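Local coordinates for general odorant-binding protein 28a (PDB 6QQ4) that probably binds and carries odorants, and is involved in detecting the floral odour beta-ionone in the fruit fly, at residues K8-A13 and E29-Q34; G41-A46 and D99-A104; K50-L55 and H67-Q72; N58-T63 and I94-D99; D89-I94 and G108-G113. One frame throughout, in Å; residues are numbered along the deposited sequence. Where two conformers were deposited one is given.

From the N terminus, contact 1 closes first. It folds helix 24-31 back on helix 2-20 and is finished before the other contacts begin. Contact 2 then opens on helix 39-52 and closes far along the chain at the start of helix 100-117, through a disulfide. Contacts 3 and 4 both lie within that long loop and cross each other. Contact 3 sets helix 66-74 against the end of helix 39-52, and contact 4 joins the two loops that follow helices 39-52 and 78-91. Contact 5 opens before contacts 4 and 2 close, so it crosses both. Its disulfide ties the C-terminal part of helix 78-91 to helix 100-117.

Contact 1: K8-A13 and E29-Q34; sequences KLMESA and EMVKKQ
The N-terminal helical hairpin of the odorant-binding fold is packed here, with helix 2-20 lying against the last turn of helix 24-31. Met30 is the central side chain. Its CB is directed at helix 2-20, and its sulfur and methyl meet three residues there. The sulfur SD of Met30 rests 3.9 Å from CB of Ala13. The terminal methyl CE of Met30 lies 3.8 Å from CD2 of Leu9, and these two side chains meet at about a right angle. That same CE is also 3.8 Å from CE of Met10. Met10 and Met30 run past each other in opposite directions. Two bends in the Met10 chain, the first at chi2 (-42°), bring its methyl CE up to Met30 and Val31. Met10 crosses Val31 nearly at right angles. CG of Met10 sits 3.5 Å from CG1 of Val31, a tight fit. Helix 24-31 ends just after Val31 in a Schellman motif. Lys33 has positive phi, and Gln34 N bonds back to Glu29 O at 2.9 Å. Leu9, Ala13 and Met30 also touch Ile52, Val48 and Arg45 of helix 39-52, respectively. The join between the segments is apolar throughout. It therefore rests on shape and on the exclusion of water, with two flexible thioethers packed between the helices.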
# COMPACT_ATOMS: atom_id res chain seq x y z
N LYS A 8 -0.73 8.41 8.83
CA LYS A 8 -0.72 7.16 9.58
C LYS A 8 0.19 6.15 8.91
O LYS A 8 0.90 5.39 9.57
CB LYS A 8 -2.13 6.58 9.70
N LEU A 9 0.17 6.13 7.59
CA LEU A 9 0.97 5.20 6.83
C LEU A 9 2.45 5.47 7.05
O LEU A 9 3.27 4.54 7.07
CB LEU A 9 0.64 5.30 5.34
CG LEU A 9 0.64 3.99 4.56
CD1 LEU A 9 -0.68 3.28 4.78
CD2 LEU A 9 0.88 4.23 3.07
N MET A 10 2.79 6.74 7.23
CA MET A 10 4.19 7.13 7.39
C MET A 10 4.72 6.81 8.77
O MET A 10 5.90 6.50 8.92
CB MET A 10 4.37 8.61 7.08
CG MET A 10 4.33 8.87 5.59
SD MET A 10 5.25 7.60 4.67
CE MET A 10 3.96 6.95 3.61
N GLU A 11 3.84 6.86 9.77
CA GLU A 11 4.21 6.43 11.11
C GLU A 11 4.50 4.94 11.09
O GLU A 11 5.50 4.48 11.62
CB GLU A 11 3.09 6.72 12.12
CG GLU A 11 2.63 8.17 12.19
CD GLU A 11 1.38 8.32 13.06
OE1 GLU A 11 1.38 7.81 14.20
OE2 GLU A 11 0.40 8.94 12.58
N SER A 12 3.59 4.19 10.48
CA SER A 12 3.77 2.76 10.34
C SER A 12 5.07 2.48 9.58
O SER A 12 5.89 1.67 10.00
CB SER A 12 2.56 2.14 9.64
OG SER A 12 2.74 0.76 9.45
N ALA A 13 5.27 3.20 8.48
CA ALA A 13 6.47 3.00 7.69
C ALA A 13 7.75 3.32 8.48
O ALA A 13 8.79 2.68 8.28
CB ALA A 13 6.41 3.84 6.43
N GLU A 29 10.06 8.03 -1.25
CA GLU A 29 9.38 7.41 -2.38
C GLU A 29 7.96 6.98 -2.02
O GLU A 29 7.04 7.10 -2.84
CB GLU A 29 10.17 6.21 -2.90
CG GLU A 29 11.51 6.59 -3.45
CD GLU A 29 12.21 5.46 -4.17
OE1 GLU A 29 11.94 4.27 -3.87
OE2 GLU A 29 13.04 5.76 -5.04
N MET A 30 7.77 6.48 -0.81
CA MET A 30 6.43 6.07 -0.37
C MET A 30 5.45 7.23 -0.25
O MET A 30 4.34 7.14 -0.76
CB MET A 30 6.50 5.36 0.98
CG MET A 30 6.72 3.87 0.94
SD MET A 30 6.37 3.14 2.57
CE MET A 30 4.59 3.29 2.68
N VAL A 31 5.85 8.31 0.44
CA VAL A 31 4.94 9.44 0.66
C VAL A 31 4.51 10.03 -0.66
O VAL A 31 3.39 10.51 -0.80
CB VAL A 31 5.56 10.59 1.53
CG1 VAL A 31 6.01 10.10 2.83
CG2 VAL A 31 6.71 11.28 0.83
N LYS A 32 5.42 9.97 -1.63
CA LYS A 32 5.21 10.59 -2.93
C LYS A 32 4.51 9.62 -3.86
O LYS A 32 4.27 9.94 -5.02
CB LYS A 32 6.55 11.04 -3.52
CG LYS A 32 7.28 12.08 -2.66
CD LYS A 32 8.66 12.37 -3.22
CE LYS A 32 9.37 13.46 -2.41
NZ LYS A 32 10.78 13.67 -2.87
N LYS A 33 4.20 8.44 -3.34
CA LYS A 33 3.48 7.42 -4.10
C LYS A 33 4.19 7.09 -5.40
O LYS A 33 3.59 7.10 -6.47
CB LYS A 33 2.04 7.86 -4.36
CG LYS A 33 1.19 7.87 -3.08
CD LYS A 33 0.34 9.13 -2.99
CE LYS A 33 -0.24 9.31 -1.60
NZ LYS A 33 -0.94 10.63 -1.48
N GLN A 34 5.48 6.80 -5.29
CA GLN A 34 6.30 6.39 -6.41
C GLN A 34 6.58 4.89 -6.32
O GLN A 34 6.37 4.29 -5.26
CB GLN A 34 7.61 7.20 -6.42
CG GLN A 34 7.38 8.68 -6.56
CD GLN A 34 8.64 9.49 -6.36
OE1 GLN A 34 9.58 9.06 -5.67
NE2 GLN A 34 8.69 10.66 -6.98

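Contact 2: G41-A46 and D99-A104; sequences GKCLRA and DHCEAA
Cys43 and Cys101 are joined where two helices cross. The axes of segments 41-46 and 100-104 make an angle of 81° and are 7.4 Å apart at closest approach. SG of Cys43 bonds SG of Cys101 at 2.1 Å. Both sulfurs lie anti to their own carbonyl carbon, and the disulfide has a chi3 of 102°, a right-handed twist. One turn further along, two alanines meet. CB of Ala104 is directed at the other helix and sits a tight 3.5 Å from CA of Ala46. The small side chains let the backbones come this close. Lys42 sets its CB 3.6 Å from the carbonyl oxygen of Cys101. Its chain then runs out extended, with CD of Lys42 4.3 Å from CG of Glu102. In one conformer of Glu102 a water may link the two ends, but this bridge is tentative. Asp99 is the N-cap of the second helix; its OD1 accepts from Glu102 N at 3.1 Å, approached from above the carboxylate plane. Leu44 turns away from helix 100-117 to pack on helices 2-20 and 24-31, and Arg45 bonds the carbonyl of Gln34. Helix 39-52 thus lies between the N-terminal pair and helix 100-117.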
# COMPACT_ATOMS: atom_id res chain seq x y z
N GLY A 41 12.98 -0.93 0.01
CA GLY A 41 11.78 -0.13 -0.10
C GLY A 41 10.57 -0.99 -0.44
O GLY A 41 9.47 -0.74 0.02
N LYS A 42 10.77 -2.01 -1.27
CA LYS A 42 9.71 -3.00 -1.51
C LYS A 42 9.36 -3.75 -0.22
O LYS A 42 8.18 -4.04 0.07
CB LYS A 42 10.12 -4.00 -2.57
CG LYS A 42 10.37 -3.41 -3.95
CD LYS A 42 10.73 -4.52 -4.94
CE LYS A 42 11.06 -3.94 -6.29
NZ LYS A 42 11.50 -5.04 -7.22
N CYS A 43 10.40 -4.10 0.54
CA CYS A 43 10.16 -4.80 1.79
C CYS A 43 9.54 -3.82 2.82
O CYS A 43 8.74 -4.23 3.65
CB CYS A 43 11.44 -5.43 2.33
SG CYS A 43 12.04 -6.87 1.41
N LEU A 44 9.91 -2.55 2.75
CA LEU A 44 9.29 -1.56 3.63
C LEU A 44 7.78 -1.57 3.36
O LEU A 44 6.96 -1.70 4.25
CB LEU A 44 9.87 -0.16 3.41
CG LEU A 44 9.22 1.01 4.16
CD1 LEU A 44 9.32 0.81 5.67
CD2 LEU A 44 9.83 2.33 3.75
N ARG A 45 7.43 -1.49 2.09
CA ARG A 45 6.04 -1.51 1.70
C ARG A 45 5.30 -2.77 2.12
O ARG A 45 4.15 -2.69 2.53
CB ARG A 45 5.94 -1.30 0.19
CG ARG A 45 6.30 0.14 -0.14
CD ARG A 45 6.69 0.34 -1.58
NE ARG A 45 7.37 1.62 -1.74
CZ ARG A 45 7.13 2.47 -2.74
NH1 ARG A 45 6.22 2.16 -3.66
NH2 ARG A 45 7.80 3.62 -2.81
N ALA A 46 5.96 -3.93 2.06
CA ALA A 46 5.35 -5.18 2.54
C ALA A 46 5.02 -5.09 4.02
O ALA A 46 3.97 -5.53 4.46
CB ALA A 46 6.26 -6.37 2.28
N ASP A 99 7.87 -14.09 -3.34
CA ASP A 99 8.57 -13.13 -2.49
C ASP A 99 7.61 -12.02 -2.05
O ASP A 99 7.08 -11.30 -2.88
CB ASP A 99 9.77 -12.56 -3.24
CG ASP A 99 10.60 -11.59 -2.39
OD1 ASP A 99 10.04 -10.68 -1.77
OD2 ASP A 99 11.83 -11.74 -2.36
N HIS A 100 7.39 -11.89 -0.74
CA HIS A 100 6.36 -10.97 -0.21
C HIS A 100 6.72 -9.50 -0.44
O HIS A 100 5.84 -8.64 -0.59
CB HIS A 100 6.14 -11.24 1.28
CG HIS A 100 5.51 -12.57 1.57
ND1 HIS A 100 5.06 -12.92 2.83
CD2 HIS A 100 5.24 -13.63 0.77
CE1 HIS A 100 4.55 -14.14 2.80
NE2 HIS A 100 4.66 -14.60 1.56
N CYS A 101 8.00 -9.20 -0.44
CA CYS A 101 8.45 -7.85 -0.69
C CYS A 101 8.09 -7.46 -2.11
O CYS A 101 7.49 -6.41 -2.34
CB CYS A 101 9.95 -7.71 -0.43
SG CYS A 101 10.40 -8.10 1.26
N GLU A 102 8.45 -8.33 -3.06
CA GLU A 102 8.13 -8.09 -4.46
C GLU A 102 6.60 -8.18 -4.70
O GLU A 102 6.07 -7.49 -5.58
CB GLU A 102 8.90 -9.08 -5.35
CG GLU A 102 10.40 -8.78 -5.40
CD GLU A 102 11.24 -9.84 -6.09
OE1 GLU A 102 10.78 -10.98 -6.29
OE2 GLU A 102 12.40 -9.53 -6.45
N ALA A 103 5.90 -9.00 -3.93
CA ALA A 103 4.45 -9.08 -4.08
C ALA A 103 3.78 -7.78 -3.64
O ALA A 103 2.82 -7.33 -4.28
CB ALA A 103 3.90 -10.24 -3.30
N ALA A 104 4.27 -7.19 -2.55
CA ALA A 104 3.75 -5.91 -2.05
C ALA A 104 3.89 -4.83 -3.11
O ALA A 104 2.97 -4.03 -3.32
CB ALA A 104 4.43 -5.50 -0.79
O HOH W 1 13.14 -6.97 -7.21

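Contact 3: K50-L55 and H67-Q72; sequences KNIGIL and HEKAKQ
Lys69 is the first residue of helix 66-74 to meet the end of helix 39-52, and its side chain lies along the turn at Gly53. The chain is bent at chi2 (70°) and again at chi4, which curls its end back toward that turn. CG of Lys69 approaches Ile54 and stands 4.3 Å from its CB. Further out, CE of Lys69 lies 3.9 Å from the carbonyl oxygen of Gly53. The ammonium nitrogen NZ gives the same oxygen a weak hydrogen bond of 3.5 Å. Its stronger partner is the carbonyl of Glu64, and Asp62 adds a long, weak ion pair. Gly53 is the first residue to leave the helix, with phi at 96°. At these backbone angles a CB would be jammed against the carbonyl oxygen of Ile52, which calls for glycine. It would also lie close to CE of Lys69. Next in contact comes Gln72, one turn later. Its aliphatic part does the touching. CG of Gln72 is 4.0 Å from CG2 of Ile52, and CB of Gln72 is 4.2 Å from the same methyl. The two side chains pass in opposite directions. Ile52 and Ile54 both pack on Tyr73 as well, while Ile54 pairs its backbone with Asp62. The side chain of Ile54 also comes within about 4 Å of a bound pentaethylene glycol, probably from the crystallisation liquor. The contact is thus mainly methylene and methyl packing. Its ammonium group is held chiefly by Glu64 O and only weakly by Gly53 O.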
# COMPACT_ATOMS: atom_id res chain seq x y z
N LYS A 50 1.28 -5.32 5.51
CA LYS A 50 1.01 -6.39 6.47
C LYS A 50 0.47 -5.81 7.78
O LYS A 50 -0.38 -6.41 8.43
CB LYS A 50 2.27 -7.23 6.72
CG LYS A 50 2.55 -8.19 5.59
CD LYS A 50 3.70 -9.12 5.92
CE LYS A 50 3.81 -10.19 4.84
NZ LYS A 50 4.97 -11.07 5.10
N ASN A 51 0.95 -4.63 8.16
CA ASN A 51 0.43 -3.98 9.35
C ASN A 51 -1.01 -3.51 9.14
O ASN A 51 -1.83 -3.55 10.06
CB ASN A 51 1.31 -2.82 9.77
CG ASN A 51 1.09 -2.42 11.21
OD1 ASN A 51 0.54 -3.19 12.00
ND2 ASN A 51 1.52 -1.21 11.56
N ILE A 52 -1.32 -3.07 7.94
CA ILE A 52 -2.69 -2.70 7.57
C ILE A 52 -3.56 -3.94 7.47
O ILE A 52 -4.75 -3.91 7.80
CB ILE A 52 -2.72 -1.94 6.21
CG1 ILE A 52 -1.96 -0.62 6.32
CG2 ILE A 52 -4.15 -1.69 5.73
CD1 ILE A 52 -1.89 0.08 5.00
N GLY A 53 -2.97 -5.04 7.01
CA GLY A 53 -3.71 -6.27 6.84
C GLY A 53 -4.20 -6.46 5.43
O GLY A 53 -4.81 -7.49 5.12
N ILE A 54 -3.95 -5.48 4.56
CA ILE A 54 -4.32 -5.60 3.15
C ILE A 54 -3.43 -6.66 2.49
O ILE A 54 -3.83 -7.32 1.53
CB ILE A 54 -4.22 -4.22 2.42
CG1 ILE A 54 -4.65 -4.34 0.94
CG2 ILE A 54 -2.83 -3.58 2.58
CD1 ILE A 54 -6.13 -4.76 0.72
N LEU A 55 -2.24 -6.87 3.06
CA LEU A 55 -1.39 -7.99 2.66
C LEU A 55 -1.34 -9.01 3.80
O LEU A 55 -1.03 -8.65 4.93
CB LEU A 55 0.02 -7.51 2.32
CG LEU A 55 0.97 -8.57 1.75
CD1 LEU A 55 0.43 -9.05 0.45
CD2 LEU A 55 2.40 -7.98 1.57
N HIS A 67 -13.76 -1.48 4.61
CA HIS A 67 -13.64 -0.10 5.07
C HIS A 67 -12.37 0.17 5.87
O HIS A 67 -11.65 1.13 5.60
CB HIS A 67 -14.84 0.32 5.91
CG HIS A 67 -14.60 1.56 6.72
ND1 HIS A 67 -14.82 2.82 6.22
CD2 HIS A 67 -14.15 1.72 7.98
CE1 HIS A 67 -14.51 3.72 7.14
NE2 HIS A 67 -14.10 3.07 8.22
N GLU A 68 -12.13 -0.68 6.88
CA GLU A 68 -10.99 -0.52 7.76
C GLU A 68 -9.69 -0.49 6.96
O GLU A 68 -8.77 0.23 7.31
CB GLU A 68 -10.95 -1.63 8.81
N LYS A 69 -9.66 -1.26 5.87
CA LYS A 69 -8.49 -1.33 4.98
C LYS A 69 -8.37 -0.11 4.06
O LYS A 69 -7.37 0.63 4.09
CB LYS A 69 -8.53 -2.60 4.13
CG LYS A 69 -7.84 -3.82 4.74
CD LYS A 69 -8.58 -4.37 5.94
CE LYS A 69 -8.07 -5.76 6.32
NZ LYS A 69 -8.20 -6.75 5.22
N ALA A 70 -9.38 0.10 3.23
CA ALA A 70 -9.37 1.17 2.24
C ALA A 70 -9.24 2.56 2.87
O ALA A 70 -8.60 3.45 2.29
CB ALA A 70 -10.63 1.09 1.36
N LYS A 71 -9.83 2.76 4.04
CA LYS A 71 -9.77 4.06 4.70
C LYS A 71 -8.35 4.39 5.17
O LYS A 71 -8.05 5.55 5.48
CB LYS A 71 -10.74 4.14 5.88
CG LYS A 71 -10.22 3.57 7.18
CD LYS A 71 -11.04 4.05 8.36
CE LYS A 71 -10.34 3.74 9.68
NZ LYS A 71 -11.26 3.72 10.84
N GLN A 72 -7.48 3.38 5.22
CA GLN A 72 -6.07 3.59 5.55
C GLN A 72 -5.31 4.18 4.36
O GLN A 72 -4.15 4.58 4.49
CB GLN A 72 -5.39 2.28 5.97
CG GLN A 72 -6.06 1.57 7.13
CD GLN A 72 -6.37 2.49 8.29
OE1 GLN A 72 -7.53 2.62 8.70
NE2 GLN A 72 -5.34 3.13 8.84

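Contact 4: N58-T63 and I94-D99; sequences NGKLDT and ITVPDD
Lys60 and Val96 bury the most surface here, and their side chains slide past each other in opposite directions. The Lys60 chain is bent at chi2 (-68°), which carries its ammonium group over to the other loop. There NZ of Lys60 comes 3.9 Å from CG2 of Val96. The same methyl of Val96 is 4.3 Å from the carbonyl oxygen of Gly59. The valine points toward the 58-63 loop, and it packs too on Ala103 and Tyr107 of helix 100-117. This is a loop-to-loop contact at the surface of the all-helical odorant-binding fold. One loop joins helix 39-52 to helix 66-74, and the other joins helix 78-91 to helix 100-117. A single water does most of the polar bridging. It donates to Gly59 O at 2.9 Å and to Pro97 O at 2.7 Å, and it accepts from Lys60 NZ at 3.0 Å. Two carbonyls and one ammonium group thus hold it between the loops. Asp98, solvent-exposed overall, has the next largest area in the contact. OD1 of Asp98 is 4.2 Å from Lys60 NZ, too far for a salt bridge, though the opposite charges probably attract. Asp56 receives the backbone N-H groups of Asn58 and Lys60.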
# COMPACT_ATOMS: atom_id res chain seq x y z
N ASN A 58 0.61 -14.82 4.00
CA ASN A 58 1.10 -15.57 2.84
C ASN A 58 1.36 -14.66 1.64
O ASN A 58 1.52 -15.13 0.51
CB ASN A 58 0.12 -16.68 2.46
CG ASN A 58 0.39 -17.97 3.23
OD1 ASN A 58 -0.05 -18.13 4.36
ND2 ASN A 58 1.15 -18.88 2.61
N GLY A 59 1.42 -13.36 1.90
CA GLY A 59 1.81 -12.41 0.86
C GLY A 59 0.81 -12.27 -0.27
O GLY A 59 1.19 -12.02 -1.42
N LYS A 60 -0.47 -12.40 0.05
CA LYS A 60 -1.52 -12.20 -0.94
C LYS A 60 -2.44 -11.10 -0.44
O LYS A 60 -2.54 -10.87 0.76
CB LYS A 60 -2.30 -13.49 -1.18
CG LYS A 60 -1.43 -14.70 -1.52
CD LYS A 60 -0.76 -14.58 -2.88
CE LYS A 60 0.05 -15.84 -3.21
NZ LYS A 60 1.32 -15.52 -3.95
N LEU A 61 -3.11 -10.40 -1.35
CA LEU A 61 -3.98 -9.30 -0.95
C LEU A 61 -5.20 -9.86 -0.21
O LEU A 61 -5.79 -10.85 -0.63
CB LEU A 61 -4.42 -8.47 -2.16
CG LEU A 61 -4.61 -6.97 -1.92
CD1 LEU A 61 -3.25 -6.28 -1.81
CD2 LEU A 61 -5.45 -6.36 -3.03
N ASP A 62 -5.55 -9.21 0.90
CA ASP A 62 -6.70 -9.60 1.71
C ASP A 62 -7.71 -8.46 1.75
O ASP A 62 -7.52 -7.48 2.48
CB ASP A 62 -6.26 -9.97 3.12
CG ASP A 62 -7.33 -10.71 3.91
OD1 ASP A 62 -8.53 -10.39 3.75
OD2 ASP A 62 -6.96 -11.61 4.70
N THR A 63 -8.80 -8.59 0.99
CA THR A 63 -9.75 -7.50 0.83
C THR A 63 -10.90 -7.51 1.82
O THR A 63 -11.72 -6.59 1.82
CB THR A 63 -10.34 -7.49 -0.57
OG1 THR A 63 -10.84 -8.80 -0.88
CG2 THR A 63 -9.27 -7.08 -1.60
N ILE A 94 -4.39 -9.72 -9.59
CA ILE A 94 -3.16 -9.80 -10.38
C ILE A 94 -2.29 -10.98 -9.94
O ILE A 94 -2.42 -11.47 -8.82
CB ILE A 94 -2.33 -8.50 -10.30
CG1 ILE A 94 -1.80 -8.30 -8.88
CG2 ILE A 94 -3.13 -7.30 -10.80
CD1 ILE A 94 -0.84 -7.16 -8.79
N THR A 95 -1.41 -11.44 -10.82
CA THR A 95 -0.41 -12.43 -10.44
C THR A 95 0.86 -11.76 -9.87
O THR A 95 1.41 -10.83 -10.47
CB THR A 95 -0.03 -13.33 -11.62
OG1 THR A 95 0.31 -12.53 -12.75
CG2 THR A 95 -1.19 -14.25 -11.98
N VAL A 96 1.32 -12.26 -8.72
CA VAL A 96 2.46 -11.68 -8.00
C VAL A 96 3.50 -12.75 -7.67
O VAL A 96 3.19 -13.93 -7.75
CB VAL A 96 2.00 -11.01 -6.70
CG1 VAL A 96 0.93 -9.95 -7.00
CG2 VAL A 96 1.47 -12.05 -5.73
N PRO A 97 4.74 -12.35 -7.31
CA PRO A 97 5.72 -13.39 -6.97
C PRO A 97 5.54 -13.95 -5.57
O PRO A 97 4.82 -13.36 -4.77
CB PRO A 97 7.06 -12.66 -7.06
CG PRO A 97 6.77 -11.34 -7.76
CD PRO A 97 5.36 -11.02 -7.36
N ASP A 98 6.22 -15.05 -5.27
CA ASP A 98 6.14 -15.67 -3.95
C ASP A 98 6.86 -14.83 -2.90
O ASP A 98 6.53 -14.87 -1.72
CB ASP A 98 6.72 -17.08 -3.99
CG ASP A 98 5.93 -18.03 -4.89
OD1 ASP A 98 4.68 -17.90 -4.95
OD2 ASP A 98 6.56 -18.90 -5.51
N ASP A 99 7.87 -14.09 -3.34
CA ASP A 99 8.57 -13.13 -2.49
C ASP A 99 7.61 -12.02 -2.05
O ASP A 99 7.08 -11.30 -2.88
CB ASP A 99 9.77 -12.56 -3.24
CG ASP A 99 10.60 -11.59 -2.39
OD1 ASP A 99 10.04 -10.68 -1.77
OD2 ASP A 99 11.83 -11.74 -2.36
O HOH W 2 3.29 -13.70 -2.55

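Contact 5: D89-I94 and G108-G113; sequences DTCAAI and GTCFRG
The two cysteines reach each other through different torsions. In Cys91 the sulfur is anti to the carbonyl carbon (chi1 -66°), while in Cys110 it is anti to the backbone nitrogen (chi1 -172°). Both CB atoms point across the contact, and SG of Cys91 bonds SG of Cys110 at 2.0 Å. The chi3 of -86° makes this a left-handed disulfide. Phe111, next to Cys110, swings its ring round to Cys91. CE1 of Phe111 lies 3.6 Å from CB of Cys91. The sulfur of Cys91 sits at the edge of the ring, 4.9 Å from the centroid of Phe111, a sulfur-aromatic contact. On the bridge itself, CG2 of Ile94 packs 4.0 Å from SG of Cys110. Ile94 is brought there by a type I turn that starts at Cys91. Phe111 also meets Tyr73 edge to face. Its side chain is about 4 Å from a bound pentaethylene glycol, probably from the crystallisation liquor, though such molecules often mark pockets. The bridge fixes the C-terminal part of helix 78-91 to helix 100-117. It joins the fourth and sixth cysteines of the chain. With Cys16-Cys47 and Cys43-Cys101 it completes the interlocked three-disulfide pattern of classic insect odorant-binding proteins.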
# COMPACT_ATOMS: atom_id res chain seq x y z
N ASP A 89 -10.55 -4.77 -5.25
CA ASP A 89 -11.11 -5.91 -5.97
C ASP A 89 -10.39 -6.14 -7.31
O ASP A 89 -10.16 -7.28 -7.72
CB ASP A 89 -12.61 -5.73 -6.20
CG ASP A 89 -13.42 -6.06 -4.97
OD1 ASP A 89 -12.87 -6.68 -4.04
OD2 ASP A 89 -14.62 -5.70 -4.93
N THR A 90 -10.04 -5.05 -7.97
CA THR A 90 -9.26 -5.14 -9.20
C THR A 90 -7.88 -5.76 -8.94
O THR A 90 -7.49 -6.72 -9.59
CB THR A 90 -9.08 -3.76 -9.85
OG1 THR A 90 -10.32 -3.34 -10.43
CG2 THR A 90 -8.02 -3.82 -10.93
N CYS A 91 -7.16 -5.21 -7.97
CA CYS A 91 -5.75 -5.55 -7.81
C CYS A 91 -5.53 -6.88 -7.11
O CYS A 91 -4.49 -7.52 -7.30
CB CYS A 91 -5.02 -4.42 -7.08
SG CYS A 91 -4.97 -2.87 -8.04
N ALA A 92 -6.51 -7.34 -6.33
CA ALA A 92 -6.43 -8.65 -5.70
C ALA A 92 -6.38 -9.77 -6.72
O ALA A 92 -6.07 -10.91 -6.37
CB ALA A 92 -7.62 -8.88 -4.76
N ALA A 93 -6.64 -9.45 -7.98
CA ALA A 93 -6.68 -10.45 -9.03
C ALA A 93 -5.36 -10.60 -9.81
O ALA A 93 -5.23 -11.50 -10.64
CB ALA A 93 -7.82 -10.14 -9.99
N ILE A 94 -4.39 -9.72 -9.59
CA ILE A 94 -3.16 -9.80 -10.38
C ILE A 94 -2.29 -10.98 -9.94
O ILE A 94 -2.42 -11.47 -8.82
CB ILE A 94 -2.33 -8.50 -10.30
CG1 ILE A 94 -1.80 -8.30 -8.88
CG2 ILE A 94 -3.13 -7.30 -10.80
CD1 ILE A 94 -0.84 -7.16 -8.79
N GLY A 108 1.28 -2.63 -5.20
CA GLY A 108 1.41 -1.18 -5.16
C GLY A 108 1.39 -0.54 -6.54
O GLY A 108 0.80 0.51 -6.75
N THR A 109 2.04 -1.20 -7.49
CA THR A 109 1.96 -0.83 -8.89
C THR A 109 0.50 -0.80 -9.34
O THR A 109 0.05 0.15 -10.00
CB THR A 109 2.75 -1.80 -9.76
OG1 THR A 109 4.13 -1.77 -9.36
CG2 THR A 109 2.63 -1.41 -11.22
N CYS A 110 -0.24 -1.82 -8.97
CA CYS A 110 -1.65 -1.90 -9.37
C CYS A 110 -2.46 -0.77 -8.72
O CYS A 110 -3.27 -0.08 -9.38
CB CYS A 110 -2.23 -3.26 -8.99
SG CYS A 110 -3.89 -3.53 -9.64
N PHE A 111 -2.23 -0.58 -7.43
CA PHE A 111 -2.87 0.50 -6.69
C PHE A 111 -2.65 1.86 -7.35
O PHE A 111 -3.61 2.59 -7.59
CB PHE A 111 -2.36 0.54 -5.25
CG PHE A 111 -2.84 -0.61 -4.40
CD1 PHE A 111 -3.74 -1.53 -4.89
CD2 PHE A 111 -2.38 -0.77 -3.10
CE1 PHE A 111 -4.19 -2.59 -4.10
CE2 PHE A 111 -2.81 -1.82 -2.31
CZ PHE A 111 -3.71 -2.73 -2.80
N ARG A 112 -1.40 2.19 -7.63
CA ARG A 112 -1.06 3.47 -8.21
C ARG A 112 -1.63 3.60 -9.60
O ARG A 112 -2.10 4.67 -9.98
CB ARG A 112 0.44 3.67 -8.28
CG ARG A 112 1.11 3.80 -6.94
CD ARG A 112 2.51 4.37 -7.10
NE ARG A 112 3.25 3.65 -8.12
CZ ARG A 112 3.90 2.51 -7.90
NH1 ARG A 112 3.94 1.97 -6.68
NH2 ARG A 112 4.53 1.93 -8.91
N GLY A 113 -1.57 2.51 -10.36
CA GLY A 113 -2.06 2.49 -11.72
C GLY A 113 -3.54 2.79 -11.76
O GLY A 113 -3.98 3.67 -12.50